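Local coordinates for nonsense-mediated mRNA decay protein 2 (Saccharomyces cerevisiae, PDB 4LUN), which takes part in nonsense-mediated decay of mRNAs containing premature stop codons, this chain being its N-terminal MIF4G domain, a HEAT-repeat-type helical fold, at residues R262-C267 with E277-Y282. Residues are numbered along the deposited sequence; the frame is centred on the assembly and turned at random.
Sequences REHQKC and EYVEEY
The distal end of an antiparallel helical hairpin is joined here: Y278 and V279, in the first turn of helix 277-303, pack on E263, H264 and C267, near the C-terminal end of helix 231-271. The segment axes approach to 8.2 Å at 147°, with H264 and Y278 nearest in backbone register. Y278 lays one face of its ring on E263, whose CB stands over the ring centre, 3.7 Å from the centroid, in a CH-pi contact. On the opposite face lies CG of E277, its own neighbour, and the ring is thus held between two aliphatic stems. C267 comes at the ring edge instead, SG 3.6 Å from Y278 CE2, a sulfur-aromatic contact. Beyond CB, the E263 chain bends at chi2, and its OE2 meets NZ of K266 at 3.1 Å in a salt bridge within the helix, from the syn side but 32° out of the carboxylate plane. The H264 imidazole, swung away from the backbone N (chi1 162°), lies face-on to V279, and V279 CB sits 3.6 Å from the centroid of the H264 ring in a second CH-pi contact. V279 CG1 leans toward ND1 and CE1 of H264, and V279 CG2 toward CD2 and NE2. H264 ND1 is hydrogen-bonded to D276 OD2, while OD1 of D276 accepts from V279 N. Replacing the imidazole of H264 by the methyl of an alanine is likely to open a gap over V279 and to lose the bond to D276 OD2. Between the segments themselves the adhesion is therefore dispersion, CH-pi and a sulfur-aromatic edge contact, while D276 supplies a polar tie from the imidazole to the start of the second helix.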
ATOM      1  N   ARG A 262     -22.719  31.044  -1.165  1.00 13.60           N
ATOM      2  CA  ARG A 262     -23.305  32.268  -1.703  1.00 15.57           C
ATOM      3  C   ARG A 262     -24.700  32.478  -1.144  1.00 15.42           C
ATOM      4  O   ARG A 262     -25.040  33.583  -0.732  1.00 14.36           O
ATOM      5  CB  ARG A 262     -23.352  32.224  -3.232  1.00 18.74           C
ATOM      6  CG  ARG A 262     -22.004  32.451  -3.894  1.00 24.63           C
ATOM      7  CD  ARG A 262     -22.111  32.280  -5.400  1.00 27.59           C
ATOM      8  NE  ARG A 262     -22.653  33.472  -6.039  1.00 32.26           N
ATOM      9  CZ  ARG A 262     -21.905  34.505  -6.417  1.00 40.90           C
ATOM     10  NH1 ARG A 262     -20.593  34.477  -6.220  1.00 34.01           N
ATOM     11  NH2 ARG A 262     -22.466  35.563  -6.989  1.00 38.00           N
ATOM     12  N   GLU A 263     -25.503  31.419  -1.110  1.00 15.93           N
ATOM     13  CA  GLU A 263     -26.852  31.549  -0.557  1.00 16.52           C
ATOM     14  C   GLU A 263     -26.830  31.899   0.933  1.00 17.25           C
ATOM     15  O   GLU A 263     -27.643  32.706   1.378  1.00 17.49           O
ATOM     16  CB  GLU A 263     -27.684  30.282  -0.794  1.00 16.76           C
ATOM     17  CG  GLU A 263     -28.048  30.049  -2.255  1.00 26.21           C
ATOM     18  CD  GLU A 263     -28.680  31.269  -2.920  1.00 26.01           C
ATOM     19  OE1 GLU A 263     -29.596  31.881  -2.331  1.00 30.93           O
ATOM     20  OE2 GLU A 263     -28.252  31.623  -4.040  1.00 36.98           O
ATOM     21  N   HIS A 264     -25.896  31.307   1.680  1.00 15.15           N
ATOM     22  CA  HIS A 264     -25.737  31.594   3.109  1.00 13.25           C
ATOM     23  C   HIS A 264     -25.382  33.075   3.293  1.00 16.08           C
ATOM     24  O   HIS A 264     -25.922  33.777   4.166  1.00 17.77           O
ATOM     25  CB  HIS A 264     -24.647  30.693   3.712  1.00 12.46           C
ATOM     26  CG  HIS A 264     -24.109  31.185   5.019  1.00 15.55           C
ATOM     27  ND1 HIS A 264     -24.919  31.425   6.109  1.00 17.45           N
ATOM     28  CD2 HIS A 264     -22.852  31.502   5.409  1.00 22.47           C
ATOM     29  CE1 HIS A 264     -24.183  31.871   7.112  1.00 22.73           C
ATOM     30  NE2 HIS A 264     -22.923  31.923   6.714  1.00 21.26           N
ATOM     31  N   GLN A 265     -24.462  33.549   2.465  1.00 15.25           N
ATOM     32  CA  GLN A 265     -24.000  34.917   2.599  1.00 13.22           C
ATOM     33  C   GLN A 265     -25.098  35.909   2.274  1.00 19.65           C
ATOM     34  O   GLN A 265     -25.223  36.921   2.948  1.00 19.61           O
ATOM     35  CB  GLN A 265     -22.765  35.153   1.737  1.00 16.35           C
ATOM     36  CG  GLN A 265     -21.531  34.492   2.335  1.00 19.04           C
ATOM     37  CD  GLN A 265     -20.374  34.441   1.360  1.00 23.54           C
ATOM     38  OE1 GLN A 265     -20.563  34.533   0.143  1.00 27.64           O
ATOM     39  NE2 GLN A 265     -19.163  34.265   1.888  1.00 28.64           N
ATOM     40  N   LYS A 266     -25.883  35.619   1.239  1.00 16.51           N
ATOM     41  CA  LYS A 266     -27.012  36.471   0.890  1.00 18.53           C
ATOM     42  C   LYS A 266     -28.037  36.483   2.012  1.00 20.91           C
ATOM     43  O   LYS A 266     -28.624  37.524   2.319  1.00 23.46           O
ATOM     44  CB  LYS A 266     -27.663  35.981  -0.398  1.00 19.67           C
ATOM     45  CG  LYS A 266     -26.801  36.117  -1.642  1.00 20.21           C
ATOM     46  CD  LYS A 266     -27.632  35.692  -2.845  1.00 28.50           C
ATOM     47  CE  LYS A 266     -26.808  35.087  -3.959  1.00 39.38           C
ATOM     48  NZ  LYS A 266     -27.706  34.508  -5.011  1.00 45.76           N
ATOM     49  N   CYS A 267     -28.247  35.321   2.621  1.00 18.15           N
ATOM     50  CA  CYS A 267     -29.189  35.208   3.733  1.00 19.56           C
ATOM     51  C   CYS A 267     -28.759  36.047   4.915  1.00 22.53           C
ATOM     52  O   CYS A 267     -29.574  36.733   5.536  1.00 24.59           O
ATOM     53  CB  CYS A 267     -29.314  33.761   4.189  1.00 22.55           C
ATOM     54  SG  CYS A 267     -30.444  32.777   3.214  1.00 29.97           S
ATOM     55  N   GLU A 277     -30.137  27.141   6.561  1.00 20.93           N
ATOM     56  CA  GLU A 277     -30.070  25.792   6.010  1.00 23.76           C
ATOM     57  C   GLU A 277     -28.900  25.607   5.043  1.00 20.70           C
ATOM     58  O   GLU A 277     -28.425  24.483   4.845  1.00 21.74           O
ATOM     59  CB  GLU A 277     -31.370  25.462   5.286  1.00 24.91           C
ATOM     60  CG  GLU A 277     -31.535  26.239   3.994  1.00 29.49           C
ATOM     61  CD  GLU A 277     -32.938  26.173   3.446  1.00 28.24           C
ATOM     62  OE1 GLU A 277     -33.699  27.135   3.672  1.00 34.10           O
ATOM     63  OE2 GLU A 277     -33.273  25.168   2.788  1.00 33.42           O
ATOM     64  N   TYR A 278     -28.436  26.706   4.449  1.00 17.64           N
ATOM     65  CA  TYR A 278     -27.375  26.617   3.445  1.00 16.56           C
ATOM     66  C   TYR A 278     -26.018  26.358   4.090  1.00 19.66           C
ATOM     67  O   TYR A 278     -25.262  25.503   3.638  1.00 17.49           O
ATOM     68  CB  TYR A 278     -27.348  27.878   2.578  1.00 16.12           C
ATOM     69  CG  TYR A 278     -28.691  28.158   1.947  1.00 15.08           C
ATOM     70  CD1 TYR A 278     -29.197  27.309   0.968  1.00 20.12           C
ATOM     71  CD2 TYR A 278     -29.467  29.232   2.361  1.00 21.62           C
ATOM     72  CE1 TYR A 278     -30.428  27.537   0.400  1.00 26.41           C
ATOM     73  CE2 TYR A 278     -30.709  29.468   1.791  1.00 21.73           C
ATOM     74  CZ  TYR A 278     -31.177  28.614   0.817  1.00 25.24           C
ATOM     75  OH  TYR A 278     -32.410  28.847   0.248  1.00 29.00           O
ATOM     76  N   VAL A 279     -25.715  27.073   5.171  1.00 18.17           N
ATOM     77  CA  VAL A 279     -24.427  26.849   5.823  1.00 16.25           C
ATOM     78  C   VAL A 279     -24.390  25.504   6.555  1.00 19.18           C
ATOM     79  O   VAL A 279     -23.330  24.892   6.690  1.00 16.59           O
ATOM     80  CB  VAL A 279     -23.996  28.051   6.723  1.00 19.44           C
ATOM     81  CG1 VAL A 279     -24.958  28.240   7.896  1.00 19.91           C
ATOM     82  CG2 VAL A 279     -22.559  27.864   7.201  1.00 20.57           C
ATOM     83  N   GLU A 280     -25.550  25.017   6.994  1.00 19.56           N
ATOM     84  CA  GLU A 280     -25.605  23.692   7.602  1.00 23.09           C
ATOM     85  C   GLU A 280     -25.237  22.586   6.614  1.00 20.06           C
ATOM     86  O   GLU A 280     -24.521  21.642   6.962  1.00 21.26           O
ATOM     87  CB  GLU A 280     -26.981  23.423   8.215  1.00 26.91           C
ATOM     88  CG  GLU A 280     -27.368  24.368   9.352  1.00 33.52           C
ATOM     89  CD  GLU A 280     -26.399  24.343  10.529  1.00 36.03           C
ATOM     90  OE1 GLU A 280     -25.612  23.376  10.670  1.00 41.03           O
ATOM     91  OE2 GLU A 280     -26.431  25.306  11.324  1.00 35.32           O
ATOM     92  N   GLU A 281     -25.723  22.699   5.384  1.00 18.59           N
ATOM     93  CA  GLU A 281     -25.369  21.715   4.364  1.00 19.05           C
ATOM     94  C   GLU A 281     -23.920  21.916   3.921  1.00 15.85           C
ATOM     95  O   GLU A 281     -23.180  20.964   3.674  1.00 18.46           O
ATOM     96  CB  GLU A 281     -26.309  21.805   3.160  1.00 21.59           C
ATOM     97  CG  GLU A 281     -26.034  20.710   2.137  1.00 22.36           C
ATOM     98  CD  GLU A 281     -27.062  20.648   1.018  1.00 43.28           C
ATOM     99  OE1 GLU A 281     -28.113  21.322   1.117  1.00 37.35           O
ATOM    100  OE2 GLU A 281     -26.810  19.912   0.035  1.00 48.05           O
ATOM    101  N   TYR A 282     -23.525  23.178   3.819  1.00 17.39           N
ATOM    102  CA  TYR A 282     -22.155  23.549   3.468  1.00 16.24           C
ATOM    103  C   TYR A 282     -21.157  22.881   4.407  1.00 17.79           C
ATOM    104  O   TYR A 282     -20.146  22.331   3.970  1.00 18.70           O
ATOM    105  CB  TYR A 282     -22.034  25.077   3.569  1.00 16.83           C
ATOM    106  CG  TYR A 282     -20.627  25.620   3.434  1.00 17.53           C
ATOM    107  CD1 TYR A 282     -20.105  25.932   2.183  1.00 16.65           C
ATOM    108  CD2 TYR A 282     -19.839  25.854   4.561  1.00 17.00           C
ATOM    109  CE1 TYR A 282     -18.821  26.441   2.057  1.00 17.96           C
ATOM    110  CE2 TYR A 282     -18.564  26.363   4.448  1.00 21.71           C
ATOM    111  CZ  TYR A 282     -18.058  26.662   3.195  1.00 19.90           C
ATOM    112  OH  TYR A 282     -16.783  27.179   3.083  1.00 20.66           O
TER